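Local coordinates for CELL WALL surface anchor family protein (Streptococcus pneumoniae, PDB 2WW8) that serves as the adhesin of the pneumococcal pilus and probably helps the bacterium attach to host cells, with an integrin-like region bearing a bound magnesium ion, at residues T597-M602 with E658-V663; N695-L700 with N708-F713; E604-Q609 with Y678-N683; G187-R192 with D712-K717. All coordinates share one frame; numbering follows the deposited sequence.

Contact 1 of 4, residues T597-M602 with E658-V663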
loop_
_atom_site.group_PDB
_atom_site.type_symbol
_atom_site.label_atom_id
_atom_site.label_comp_id
_atom_site.label_asym_id
_atom_site.label_seq_id
_atom_site.Cartn_x
_atom_site.Cartn_y
_atom_site.Cartn_z
ATOM N N THR A 597 -19.960 7.231 2.265
ATOM C CA THR A 597 -20.407 5.836 2.306
ATOM C C THR A 597 -19.606 4.923 1.373
ATOM O O THR A 597 -19.418 5.192 0.182
ATOM C CB THR A 597 -21.910 5.825 1.881
ATOM O OG1 THR A 597 -22.621 6.625 2.841
ATOM C CG2 THR A 597 -22.532 4.420 1.860
ATOM N N ILE A 598 -19.165 3.789 1.874
ATOM C CA ILE A 598 -18.660 2.775 0.952
ATOM C C ILE A 598 -19.758 1.757 0.704
ATOM O O ILE A 598 -20.352 1.281 1.675
ATOM C CB ILE A 598 -17.456 2.041 1.507
ATOM C CG1 ILE A 598 -16.306 3.004 1.759
ATOM C CG2 ILE A 598 -17.050 0.874 0.539
ATOM C CD1 ILE A 598 -15.181 2.422 2.586
ATOM N N THR A 599 -20.005 1.415 -0.561
ATOM C CA THR A 599 -20.973 0.381 -0.909
ATOM C C THR A 599 -20.208 -0.738 -1.595
ATOM O O THR A 599 -19.517 -0.548 -2.632
ATOM C CB THR A 599 -22.065 0.904 -1.852
ATOM O OG1 THR A 599 -22.695 2.048 -1.233
ATOM C CG2 THR A 599 -23.147 -0.184 -2.139
ATOM N N ASP A 600 -20.337 -1.924 -1.008
ATOM C CA ASP A 600 -19.471 -3.067 -1.353
ATOM C C ASP A 600 -20.273 -4.377 -1.440
ATOM O O ASP A 600 -20.296 -5.168 -0.473
ATOM C CB ASP A 600 -18.320 -3.188 -0.350
ATOM C CG ASP A 600 -17.328 -4.297 -0.689
ATOM O OD1 ASP A 600 -17.349 -4.892 -1.794
ATOM O OD2 ASP A 600 -16.496 -4.600 0.186
ATOM N N PRO A 601 -20.904 -4.621 -2.617
ATOM C CA PRO A 601 -21.649 -5.863 -2.855
ATOM C C PRO A 601 -20.669 -7.027 -3.061
ATOM O O PRO A 601 -19.605 -6.837 -3.703
ATOM C CB PRO A 601 -22.462 -5.578 -4.130
ATOM C CG PRO A 601 -22.107 -4.236 -4.623
ATOM C CD PRO A 601 -20.932 -3.720 -3.787
ATOM N N MET A 602 -20.950 -8.184 -2.448
ATOM C CA MET A 602 -20.152 -9.355 -2.811
ATOM C C MET A 602 -20.336 -9.690 -4.312
ATOM O O MET A 602 -21.453 -9.540 -4.850
ATOM C CB MET A 602 -20.596 -10.527 -1.942
ATOM C CG MET A 602 -20.328 -10.353 -0.468
ATOM S SD MET A 602 -18.623 -10.017 0.065
ATOM C CE MET A 602 -18.633 -8.241 0.205
ATOM N N GLU A 658 -29.165 -8.414 -0.268
ATOM C CA GLU A 658 -28.355 -7.887 -1.350
ATOM C C GLU A 658 -26.939 -8.428 -1.294
ATOM O O GLU A 658 -26.186 -8.152 -2.216
ATOM C CB GLU A 658 -28.326 -6.359 -1.364
ATOM C CG GLU A 658 -29.673 -5.714 -1.687
ATOM C CD GLU A 658 -30.561 -5.401 -0.460
ATOM O OE1 GLU A 658 -30.331 -5.854 0.706
ATOM O OE2 GLU A 658 -31.556 -4.663 -0.670
ATOM N N LYS A 659 -26.585 -9.195 -0.259
ATOM C CA LYS A 659 -25.191 -9.634 -0.024
ATOM C C LYS A 659 -24.209 -8.442 -0.144
ATOM O O LYS A 659 -23.263 -8.445 -0.928
ATOM C CB LYS A 659 -24.783 -10.800 -0.950
ATOM C CG LYS A 659 -25.620 -12.087 -0.801
ATOM C CD LYS A 659 -25.219 -13.092 -1.925
ATOM C CE LYS A 659 -24.029 -12.604 -2.838
ATOM N NZ LYS A 659 -22.944 -13.467 -3.489
ATOM N N ARG A 660 -24.430 -7.401 0.643
ATOM C CA ARG A 660 -23.662 -6.185 0.441
ATOM C C ARG A 660 -23.284 -5.556 1.783
ATOM O O ARG A 660 -24.122 -5.462 2.665
ATOM C CB ARG A 660 -24.531 -5.261 -0.412
ATOM C CG ARG A 660 -24.122 -3.834 -0.461
ATOM C CD ARG A 660 -25.037 -3.135 -1.412
ATOM N NE ARG A 660 -26.218 -2.683 -0.705
ATOM C CZ ARG A 660 -27.439 -2.641 -1.233
ATOM N NH1 ARG A 660 -27.670 -3.023 -2.493
ATOM N NH2 ARG A 660 -28.459 -2.258 -0.486
ATOM N N ILE A 661 -22.029 -5.151 1.902
ATOM C CA ILE A 661 -21.543 -4.417 3.071
ATOM C C ILE A 661 -21.692 -2.944 2.700
ATOM O O ILE A 661 -21.350 -2.540 1.562
ATOM C CB ILE A 661 -20.052 -4.710 3.339
ATOM C CG1 ILE A 661 -19.908 -6.203 3.690
ATOM C CG2 ILE A 661 -19.444 -3.768 4.445
ATOM C CD1 ILE A 661 -18.491 -6.653 3.804
ATOM N N ARG A 662 -22.168 -2.154 3.663
ATOM C CA ARG A 662 -22.047 -0.702 3.567
ATOM C C ARG A 662 -21.291 -0.170 4.788
ATOM O O ARG A 662 -21.508 -0.590 5.961
ATOM C CB ARG A 662 -23.424 -0.022 3.469
ATOM C CG ARG A 662 -24.097 -0.357 2.144
ATOM C CD ARG A 662 -25.595 -0.369 2.256
ATOM N NE ARG A 662 -26.008 0.829 2.950
ATOM C CZ ARG A 662 -26.846 0.878 3.987
ATOM N NH1 ARG A 662 -27.458 -0.218 4.485
ATOM N NH2 ARG A 662 -27.081 2.077 4.497
ATOM N N VAL A 663 -20.433 0.802 4.505
ATOM C CA VAL A 663 -19.839 1.557 5.608
ATOM C C VAL A 663 -20.342 2.995 5.469
ATOM O O VAL A 663 -20.110 3.643 4.444
ATOM C CB VAL A 663 -18.289 1.500 5.600
ATOM C CG1 VAL A 663 -17.731 2.349 6.788
ATOM C CG2 VAL A 663 -17.742 0.089 5.553
HETATM O O HOH W 1 -23.968 -8.750 -4.120
#
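Ile598 pairs with Val663, and Asp600 with Ile661, by backbone hydrogen bonds in both directions; Ile598 N to Val663 O, at 2.7 Å, is the shortest. A fifth bond, from Met602 N to Lys659 O (2.8 Å), carries the pairing past the end of strand 597-601. The strand axes run 170° apart, hence antiparallel. Where the pairing ends, Lys659 and Arg660 both face Asp655, a G1 beta bulge closing the turn into strand 660-668, and Lys659 has the positive phi (48°) expected there.

Apolar contacts lie on the face bearing Ile598, Asp600, Ile661 and Val663. CB of Ile598 is 4.2 Å from CB of Val663. The Met602 chain, bent at chi2 and chi3, brings CE to 3.9 Å from Ile661 CD1. On the other face Thr599 CG2 meets Arg660 CD at 3.6 Å.

The polar ends find partners beyond the two segments: the Arg660 guanidinium forms a salt bridge with Asp655, Lys659 NZ hydrogen-bonds to Ile606 O, and buried Asp600 is hydrogen-bonded through OD2 to the Tyr678 hydroxyl.

Contact 2 of 4, residues N695-L700 with N708-F713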
loop_
_atom_site.group_PDB
_atom_site.type_symbol
_atom_site.label_atom_id
_atom_site.label_comp_id
_atom_site.label_asym_id
_atom_site.label_seq_id
_atom_site.Cartn_x
_atom_site.Cartn_y
_atom_site.Cartn_z
ATOM N N ASN A 695 -16.053 -8.643 -5.713
ATOM C CA ASN A 695 -17.122 -7.708 -5.415
ATOM C C ASN A 695 -17.923 -7.364 -6.648
ATOM O O ASN A 695 -17.433 -7.533 -7.754
ATOM C CB ASN A 695 -16.579 -6.360 -4.882
ATOM C CG ASN A 695 -15.435 -6.489 -3.862
ATOM O OD1 ASN A 695 -14.820 -7.510 -3.485
ATOM N N GLY A 696 -19.126 -6.835 -6.462
ATOM C CA GLY A 696 -19.835 -6.200 -7.560
ATOM C C GLY A 696 -19.252 -4.788 -7.637
ATOM O O GLY A 696 -18.154 -4.523 -7.137
ATOM N N ARG A 697 -19.986 -3.880 -8.257
ATOM C CA ARG A 697 -19.499 -2.476 -8.322
ATOM C C ARG A 697 -19.326 -1.899 -6.917
ATOM O O ARG A 697 -20.325 -1.709 -6.181
ATOM C CB ARG A 697 -20.433 -1.617 -9.193
ATOM C CG ARG A 697 -19.854 -0.185 -9.286
ATOM C CD ARG A 697 -20.815 0.888 -9.781
ATOM N NE ARG A 697 -20.004 2.049 -10.170
ATOM C CZ ARG A 697 -20.517 3.175 -10.670
ATOM N NH1 ARG A 697 -21.836 3.290 -10.786
ATOM N NH2 ARG A 697 -19.722 4.188 -11.036
ATOM N N THR A 698 -18.064 -1.629 -6.559
ATOM C CA THR A 698 -17.656 -1.078 -5.275
ATOM C C THR A 698 -17.412 0.426 -5.296
ATOM O O THR A 698 -16.618 0.876 -6.091
ATOM C CB THR A 698 -16.417 -1.837 -4.737
ATOM O OG1 THR A 698 -16.693 -3.240 -4.773
ATOM C CG2 THR A 698 -16.194 -1.515 -3.245
ATOM N N THR A 699 -18.078 1.210 -4.455
ATOM C CA THR A 699 -18.130 2.671 -4.660
ATOM C C THR A 699 -17.900 3.395 -3.351
ATOM O O THR A 699 -18.216 2.897 -2.247
ATOM C CB THR A 699 -19.469 3.156 -5.320
ATOM O OG1 THR A 699 -20.597 2.876 -4.458
ATOM C CG2 THR A 699 -19.717 2.389 -6.635
ATOM N N LEU A 700 -17.344 4.591 -3.498
ATOM C CA LEU A 700 -17.335 5.570 -2.427
ATOM C C LEU A 700 -18.217 6.733 -2.869
ATOM O O LEU A 700 -18.021 7.285 -3.986
ATOM C CB LEU A 700 -15.894 6.073 -2.237
ATOM C CG LEU A 700 -15.771 7.330 -1.344
ATOM C CD1 LEU A 700 -16.210 7.022 0.083
ATOM C CD2 LEU A 700 -14.320 7.874 -1.392
ATOM N N ASN A 708 -24.841 12.007 -6.696
ATOM C CA ASN A 708 -24.332 11.568 -7.983
ATOM C C ASN A 708 -22.831 11.640 -8.137
ATOM O O ASN A 708 -22.364 11.515 -9.273
ATOM C CB ASN A 708 -24.935 12.410 -9.111
ATOM C CG ASN A 708 -26.425 12.168 -9.266
ATOM O OD1 ASN A 708 -27.186 13.098 -9.530
ATOM N ND2 ASN A 708 -26.858 10.927 -9.079
ATOM N N THR A 709 -22.094 11.939 -7.074
ATOM C CA THR A 709 -20.631 11.841 -7.104
ATOM C C THR A 709 -20.237 10.511 -6.528
ATOM O O THR A 709 -20.409 10.286 -5.339
ATOM C CB THR A 709 -19.959 12.987 -6.320
ATOM O OG1 THR A 709 -20.410 14.183 -6.936
ATOM C CG2 THR A 709 -18.466 12.910 -6.439
ATOM N N VAL A 710 -19.765 9.618 -7.400
ATOM C CA VAL A 710 -19.493 8.246 -7.101
ATOM C C VAL A 710 -18.093 7.975 -7.633
ATOM O O VAL A 710 -17.746 8.297 -8.784
ATOM C CB VAL A 710 -20.467 7.327 -7.843
ATOM C CG1 VAL A 710 -20.445 6.006 -7.150
ATOM C CG2 VAL A 710 -21.832 7.880 -7.724
ATOM N N ARG A 711 -17.281 7.385 -6.778
ATOM C CA ARG A 711 -15.959 6.926 -7.179
ATOM C C ARG A 711 -15.845 5.390 -7.027
ATOM O O ARG A 711 -16.120 4.888 -5.950
ATOM C CB ARG A 711 -14.882 7.568 -6.281
ATOM C CG ARG A 711 -15.025 9.100 -5.987
ATOM C CD ARG A 711 -15.011 9.832 -7.294
ATOM N NE ARG A 711 -14.897 11.277 -7.119
ATOM C CZ ARG A 711 -15.402 12.152 -7.969
ATOM N NH1 ARG A 711 -16.098 11.725 -9.019
ATOM N NH2 ARG A 711 -15.248 13.454 -7.763
ATOM N N ASP A 712 -15.404 4.687 -8.071
ATOM C CA ASP A 712 -15.179 3.255 -8.070
ATOM C C ASP A 712 -13.873 2.837 -7.385
ATOM O O ASP A 712 -12.836 3.447 -7.573
ATOM C CB ASP A 712 -15.193 2.690 -9.503
ATOM C CG ASP A 712 -16.595 2.653 -10.072
ATOM O OD1 ASP A 712 -17.356 1.794 -9.581
ATOM O OD2 ASP A 712 -16.972 3.528 -10.909
ATOM N N PHE A 713 -13.954 1.765 -6.612
ATOM C CA PHE A 713 -12.791 1.016 -6.151
ATOM C C PHE A 713 -12.347 0.006 -7.225
ATOM O O PHE A 713 -13.184 -0.563 -7.953
ATOM C CB PHE A 713 -13.202 0.171 -4.913
ATOM C CG PHE A 713 -13.326 0.975 -3.648
ATOM C CD1 PHE A 713 -14.500 1.643 -3.337
ATOM C CD2 PHE A 713 -12.304 0.917 -2.703
ATOM C CE1 PHE A 713 -14.598 2.353 -2.122
ATOM C CE2 PHE A 713 -12.376 1.596 -1.507
ATOM C CZ PHE A 713 -13.535 2.309 -1.214
HETATM O O HOH W 2 -16.166 -0.708 -8.593
#
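A beta hairpin joins Thr699 and Leu700 to Arg711 and Asp712 at the margin of a five-stranded antiparallel sheet, where 711-712 is an outermost strand. Leu700 and Arg711 form the hydrogen-bonded pair, with Leu700 N 2.8 Å from Arg711 O and the reverse bond nearly as short. Phe713 N then reaches Thr698 O at 2.9 Å.

A salt bridge spans the face carrying Thr699 and Asp712. Arg697 lies extended, its CG anti to the backbone N (chi1 -177°), and presents NE and NH2 side-on: NE is 2.7 Å from Asp712 OD1, and NH2 is 2.8 Å from OD2. The two flat groups are only 22° apart, and OD1 receives NE on its syn lone pair. Beside them Val710 CG1 packs against Thr699 CB at 3.5 Å.

The Phe713 ring is met at its edge by Thr698 O, while CE1 touches Leu700 CB (3.9 Å). Strand 593-601 flanks 699-701 within the sheet, and side chains from strands 187-196 and 203-218 pack on Leu700 and Phe713.

Contact 3 of 4, residues E604-Q609 with Y678-N683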
loop_
_atom_site.group_PDB
_atom_site.type_symbol
_atom_site.label_atom_id
_atom_site.label_comp_id
_atom_site.label_asym_id
_atom_site.label_seq_id
_atom_site.Cartn_x
_atom_site.Cartn_y
_atom_site.Cartn_z
ATOM N N GLU A 604 -20.873 -12.274 -7.629
ATOM C CA GLU A 604 -21.469 -13.586 -7.938
ATOM C C GLU A 604 -20.535 -14.695 -7.461
ATOM O O GLU A 604 -19.338 -14.648 -7.753
ATOM C CB GLU A 604 -21.640 -13.726 -9.458
ATOM C CG GLU A 604 -21.885 -15.138 -10.007
ATOM C CD GLU A 604 -22.123 -15.176 -11.507
ATOM O OE1 GLU A 604 -22.092 -14.092 -12.137
ATOM O OE2 GLU A 604 -22.340 -16.291 -12.043
ATOM N N LEU A 605 -21.083 -15.683 -6.760
ATOM C CA LEU A 605 -20.335 -16.807 -6.240
ATOM C C LEU A 605 -19.195 -16.471 -5.289
ATOM O O LEU A 605 -18.213 -17.230 -5.260
ATOM C CB LEU A 605 -19.831 -17.658 -7.413
ATOM C CG LEU A 605 -20.923 -18.343 -8.238
ATOM C CD1 LEU A 605 -20.284 -19.509 -8.943
ATOM C CD2 LEU A 605 -22.056 -18.859 -7.355
ATOM N N ILE A 606 -19.326 -15.349 -4.562
ATOM C CA ILE A 606 -18.396 -14.903 -3.517
ATOM C C ILE A 606 -19.233 -14.824 -2.240
ATOM O O ILE A 606 -20.223 -14.081 -2.219
ATOM C CB ILE A 606 -17.809 -13.501 -3.814
ATOM C CG1 ILE A 606 -17.063 -13.494 -5.165
ATOM C CG2 ILE A 606 -16.943 -13.023 -2.638
ATOM C CD1 ILE A 606 -15.681 -14.178 -5.152
ATOM N N ASP A 607 -18.901 -15.651 -1.240
ATOM C CA ASP A 607 -19.582 -15.580 0.054
ATOM C C ASP A 607 -18.761 -14.885 1.139
ATOM O O ASP A 607 -17.644 -15.283 1.437
ATOM C CB ASP A 607 -19.951 -16.972 0.574
ATOM C CG ASP A 607 -20.696 -17.814 -0.456
ATOM O OD1 ASP A 607 -21.687 -17.295 -1.030
ATOM O OD2 ASP A 607 -20.314 -18.992 -0.681
ATOM N N LEU A 608 -19.318 -13.818 1.705
ATOM C CA LEU A 608 -18.771 -13.162 2.885
ATOM C C LEU A 608 -18.750 -14.206 4.023
ATOM O O LEU A 608 -19.748 -14.922 4.202
ATOM C CB LEU A 608 -19.676 -12.006 3.315
ATOM C CG LEU A 608 -19.222 -11.097 4.481
ATOM C CD1 LEU A 608 -17.953 -10.337 4.311
ATOM C CD2 LEU A 608 -20.363 -10.096 4.699
ATOM N N GLN A 609 -17.625 -14.312 4.731
ATOM C CA GLN A 609 -17.474 -15.246 5.855
ATOM C C GLN A 609 -18.143 -14.615 7.051
ATOM O O GLN A 609 -17.745 -13.542 7.522
ATOM C CB GLN A 609 -16.017 -15.541 6.175
ATOM C CG GLN A 609 -15.384 -16.255 4.984
ATOM C CD GLN A 609 -16.105 -17.551 4.680
ATOM O OE1 GLN A 609 -17.061 -17.614 3.877
ATOM N NE2 GLN A 609 -15.654 -18.610 5.340
ATOM N N TYR A 678 -12.310 -7.897 5.848
ATOM C CA TYR A 678 -13.278 -8.941 6.058
ATOM C C TYR A 678 -12.772 -10.135 5.230
ATOM O O TYR A 678 -11.835 -10.028 4.455
ATOM C CB TYR A 678 -14.730 -8.528 5.693
ATOM C CG TYR A 678 -14.879 -8.050 4.255
ATOM C CD1 TYR A 678 -14.685 -6.691 3.904
ATOM C CD2 TYR A 678 -15.137 -8.961 3.226
ATOM C CE1 TYR A 678 -14.796 -6.264 2.570
ATOM C CE2 TYR A 678 -15.276 -8.541 1.888
ATOM C CZ TYR A 678 -15.093 -7.205 1.565
ATOM O OH TYR A 678 -15.236 -6.817 0.238
ATOM N N ASN A 679 -13.416 -11.283 5.383
ATOM C CA ASN A 679 -12.962 -12.496 4.737
ATOM C C ASN A 679 -14.037 -12.967 3.791
ATOM O O ASN A 679 -15.219 -12.758 4.085
ATOM C CB ASN A 679 -12.654 -13.563 5.795
ATOM C CG ASN A 679 -11.458 -13.174 6.659
ATOM O OD1 ASN A 679 -10.405 -12.732 6.161
ATOM N ND2 ASN A 679 -11.605 -13.341 7.965
ATOM N N VAL A 680 -13.599 -13.547 2.665
ATOM C CA VAL A 680 -14.507 -14.169 1.693
ATOM C C VAL A 680 -14.003 -15.548 1.306
ATOM O O VAL A 680 -12.843 -15.902 1.516
ATOM C CB VAL A 680 -14.713 -13.357 0.395
ATOM C CG1 VAL A 680 -15.162 -11.894 0.720
ATOM C CG2 VAL A 680 -13.394 -13.378 -0.421
ATOM N N ARG A 681 -14.925 -16.276 0.695
ATOM C CA ARG A 681 -14.676 -17.590 0.186
ATOM C C ARG A 681 -15.383 -17.723 -1.171
ATOM O O ARG A 681 -16.579 -17.377 -1.333
ATOM C CB ARG A 681 -15.253 -18.609 1.181
ATOM C CG ARG A 681 -14.884 -20.076 0.833
ATOM C CD ARG A 681 -15.530 -21.044 1.824
ATOM N NE ARG A 681 -15.127 -22.408 1.495
ATOM C CZ ARG A 681 -15.867 -23.254 0.787
ATOM N NH1 ARG A 681 -17.055 -22.880 0.321
ATOM N NH2 ARG A 681 -15.416 -24.479 0.531
ATOM N N LEU A 682 -14.649 -18.302 -2.120
ATOM C CA LEU A 682 -15.293 -18.759 -3.346
ATOM C C LEU A 682 -16.383 -19.808 -3.082
ATOM O O LEU A 682 -16.174 -20.809 -2.393
ATOM C CB LEU A 682 -14.239 -19.285 -4.324
ATOM C CG LEU A 682 -14.720 -19.707 -5.710
ATOM C CD1 LEU A 682 -15.411 -18.577 -6.470
ATOM C CD2 LEU A 682 -13.519 -20.254 -6.482
ATOM N N ASN A 683 -17.575 -19.560 -3.611
ATOM C CA ASN A 683 -18.672 -20.481 -3.455
ATOM C C ASN A 683 -18.425 -21.837 -4.136
ATOM O O ASN A 683 -17.799 -21.918 -5.190
ATOM C CB ASN A 683 -19.946 -19.838 -3.983
ATOM C CG ASN A 683 -21.120 -20.754 -3.829
ATOM O OD1 ASN A 683 -21.354 -21.613 -4.675
ATOM N ND2 ASN A 683 -21.846 -20.614 -2.718
HETATM O O HOH W 3 -15.564 -12.026 7.363
#
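Gln609 reaches over the neighbouring strand from Asn679 to Arg681. Its CB lies 3.9 Å from Asn679 CB, and CG rests 3.6 Å from Asn679 O. There the chain bends (chi2 -59°), CD turning along the strand to 3.8 Å from Arg681 CB, with OE1 at 3.4 Å and NE2 at 4.2 Å from that same carbon. The backbone N of Gln609 hydrogen-bonds to Asn679 O.

Antiparallel pairing, with the axes of 606-608 and 678-682 145° apart, sets the short strand against the end of 673-682, which also pairs with strand 203-218. This lies within the Ig-like region of the tip pilin; Gln609 precedes Leu610, a ligand of a bound calcium ion.

Asp607 and Arg681 exchange two backbone bonds, and Asn683 N reaches Leu605 O. Asn683 ND2 donates to Asp607 OD2 (3.0 Å) on its syn lone pair, the amide and carboxylate planes 78° apart, and Asn683 OD1 accepts from Glu685 N, so both ends are held. Ile606 CG2 meets Val680 CB at 3.8 Å. The Leu608 and Tyr678 side chains cross at about a right angle, Leu608 CD1 closing to 3.3 Å from Tyr678 CD2. The Arg681 guanidinium forms salt bridges with Asp201 and Asp684.

Contact 4 of 4, residues G187-R192 with D712-K717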
loop_
_atom_site.group_PDB
_atom_site.type_symbol
_atom_site.label_atom_id
_atom_site.label_comp_id
_atom_site.label_asym_id
_atom_site.label_seq_id
_atom_site.Cartn_x
_atom_site.Cartn_y
_atom_site.Cartn_z
ATOM N N GLY A 187 -9.148 12.356 -2.373
ATOM C CA GLY A 187 -8.078 11.720 -1.577
ATOM C C GLY A 187 -7.604 10.468 -2.253
ATOM O O GLY A 187 -7.127 10.534 -3.375
ATOM N N THR A 188 -7.707 9.324 -1.590
ATOM C CA THR A 188 -7.346 8.074 -2.252
ATOM C C THR A 188 -8.330 6.982 -1.782
ATOM O O THR A 188 -8.988 7.126 -0.744
ATOM C CB THR A 188 -5.930 7.636 -1.829
ATOM O OG1 THR A 188 -6.004 7.198 -0.474
ATOM C CG2 THR A 188 -4.879 8.787 -1.960
ATOM N N LEU A 189 -8.454 5.901 -2.549
ATOM C CA LEU A 189 -9.201 4.763 -2.088
ATOM C C LEU A 189 -8.419 3.533 -2.543
ATOM O O LEU A 189 -7.533 3.650 -3.421
ATOM C CB LEU A 189 -10.690 4.759 -2.534
ATOM C CG LEU A 189 -10.984 4.899 -4.035
ATOM C CD1 LEU A 189 -10.624 3.575 -4.730
ATOM C CD2 LEU A 189 -12.454 5.233 -4.351
ATOM N N SER A 190 -8.728 2.383 -1.928
ATOM C CA SER A 190 -7.981 1.161 -2.256
ATOM C C SER A 190 -8.793 -0.063 -1.941
ATOM O O SER A 190 -9.583 -0.062 -1.014
ATOM C CB SER A 190 -6.598 1.108 -1.584
ATOM O OG SER A 190 -6.699 0.725 -0.211
ATOM N N LYS A 191 -8.582 -1.116 -2.716
ATOM C CA LYS A 191 -9.207 -2.413 -2.501
ATOM C C LYS A 191 -8.262 -3.506 -2.964
ATOM O O LYS A 191 -7.677 -3.429 -4.068
ATOM C CB LYS A 191 -10.500 -2.521 -3.289
ATOM C CG LYS A 191 -11.228 -3.842 -2.906
ATOM C CD LYS A 191 -12.693 -3.802 -3.327
ATOM C CE LYS A 191 -13.251 -5.193 -3.106
ATOM N NZ LYS A 191 -14.543 -5.274 -3.819
ATOM N N ARG A 192 -8.048 -4.528 -2.138
ATOM C CA ARG A 192 -7.163 -5.630 -2.552
ATOM C C ARG A 192 -7.451 -6.886 -1.737
ATOM O O ARG A 192 -8.066 -6.824 -0.682
ATOM C CB ARG A 192 -5.678 -5.228 -2.386
ATOM C CG ARG A 192 -5.262 -4.981 -0.927
ATOM C CD ARG A 192 -3.762 -5.013 -0.783
ATOM N NE ARG A 192 -3.423 -4.669 0.611
ATOM C CZ ARG A 192 -2.273 -4.949 1.209
ATOM N NH1 ARG A 192 -1.325 -5.543 0.497
ATOM N NH2 ARG A 192 -2.048 -4.632 2.493
ATOM N N ASP A 712 -15.404 4.687 -8.071
ATOM C CA ASP A 712 -15.179 3.255 -8.070
ATOM C C ASP A 712 -13.873 2.837 -7.385
ATOM O O ASP A 712 -12.836 3.447 -7.573
ATOM C CB ASP A 712 -15.193 2.690 -9.503
ATOM C CG ASP A 712 -16.595 2.653 -10.072
ATOM O OD1 ASP A 712 -17.356 1.794 -9.581
ATOM O OD2 ASP A 712 -16.972 3.528 -10.909
ATOM N N PHE A 713 -13.954 1.765 -6.612
ATOM C CA PHE A 713 -12.791 1.016 -6.151
ATOM C C PHE A 713 -12.347 0.006 -7.225
ATOM O O PHE A 713 -13.184 -0.563 -7.953
ATOM C CB PHE A 713 -13.202 0.171 -4.913
ATOM C CG PHE A 713 -13.326 0.975 -3.648
ATOM C CD1 PHE A 713 -14.500 1.643 -3.337
ATOM C CD2 PHE A 713 -12.304 0.917 -2.703
ATOM C CE1 PHE A 713 -14.598 2.353 -2.122
ATOM C CE2 PHE A 713 -12.376 1.596 -1.507
ATOM C CZ PHE A 713 -13.535 2.309 -1.214
ATOM N N PRO A 714 -11.049 -0.319 -7.267
ATOM C CA PRO A 714 -10.648 -1.376 -8.209
ATOM C C PRO A 714 -10.993 -2.781 -7.651
ATOM O O PRO A 714 -11.249 -2.863 -6.453
ATOM C CB PRO A 714 -9.135 -1.179 -8.296
ATOM C CG PRO A 714 -8.754 -0.636 -6.948
ATOM C CD PRO A 714 -9.910 0.229 -6.502
ATOM N N ILE A 715 -11.057 -3.849 -8.464
ATOM C CA ILE A 715 -11.655 -5.134 -8.032
ATOM C C ILE A 715 -10.751 -6.390 -8.246
ATOM O O ILE A 715 -10.397 -6.689 -9.382
ATOM C CB ILE A 715 -12.990 -5.426 -8.798
ATOM C CG1 ILE A 715 -13.889 -4.192 -8.889
ATOM C CG2 ILE A 715 -13.764 -6.523 -8.097
ATOM C CD1 ILE A 715 -14.500 -3.918 -7.563
ATOM N N PRO A 716 -10.421 -7.145 -7.177
ATOM C CA PRO A 716 -9.682 -8.403 -7.244
ATOM C C PRO A 716 -10.536 -9.548 -7.797
ATOM O O PRO A 716 -11.769 -9.436 -7.875
ATOM C CB PRO A 716 -9.410 -8.721 -5.765
ATOM C CG PRO A 716 -9.473 -7.343 -5.071
ATOM C CD PRO A 716 -10.687 -6.768 -5.762
ATOM N N LYS A 717 -9.854 -10.641 -8.152
ATOM C CA LYS A 717 -10.527 -11.806 -8.739
ATOM C C LYS A 717 -9.969 -13.062 -8.097
ATOM O O LYS A 717 -8.783 -13.072 -7.748
ATOM C CB LYS A 717 -10.251 -11.922 -10.243
ATOM C CG LYS A 717 -10.942 -10.836 -11.051
ATOM C CD LYS A 717 -10.017 -9.690 -11.362
ATOM C CE LYS A 717 -10.666 -8.797 -12.428
ATOM N NZ LYS A 717 -11.441 -7.662 -11.765
#
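Leu189 packs over one face of the Phe713 ring. Its CD1 stands 4.1 Å from the ring centroid, 27° off the normal, a CH-pi contact, and CB lies 3.7 Å from Phe713 CE2. With chi1 at 54°, CG sits between the backbone N and the carbonyl carbon, which sends CD1 also toward Pro714 CD (3.9 Å). At the edge of the ring, near its plane, Ser190 O is 3.3 Å from Phe713 CE2.

The aliphatic chain of Lys191 makes the second set of contacts. It passes the proline-rich segment with CB 3.3 Å from Pro714 O and CE 4.0 Å from Pro716 CD, crossing Pro716 at about a right angle, and its straight course carries NZ past the prolines toward Asn695. NZ is covalently linked to Asn695 CG, an intramolecular isopeptide bond of the kind known from Gram-positive pilins; the same nitrogen is hydrogen-bonded to Thr698 OG1, and Asp600 lies close by. The covalent link ties strand 187-196 to a part of the chain some 500 residues later, across the large insertion between them.

No hydrogen bond joins the two segments, although their touching parts run only 15° apart. Pro714 O is buried without a partner in the model. Pro716 CG packs on Arg192 CA at 3.8 Å, whereas the Arg192 side chain starts off away from the loop and its guanidinium forms a salt bridge with Glu207.

In the fold
Contacts 1 and 2 belong to one five-stranded antiparallel sheet, where strands 593-601 and 699-701 are neighbours; contact 3 belongs to a separate set of strands, in which 673-682 pairs with 606-608 and 203-218. All three are partly buried and rely on backbone hydrogen bonds, with charged groups either buried and paired, as Asp600 and Asp712, or partly exposed, as Arg660 and Arg681. Contact 4 is buried and differs in kind: it has no hydrogen bond between its segments and depends on Leu189, Lys191, Phe713 and prolines. It shares Asp712 and Phe713 with contact 2. All four meet where Lys191 (contact 4) is linked to Asn695 (contact 2), beside Asp600 (contact 1), itself hydrogen-bonded to Tyr678 (contact 3).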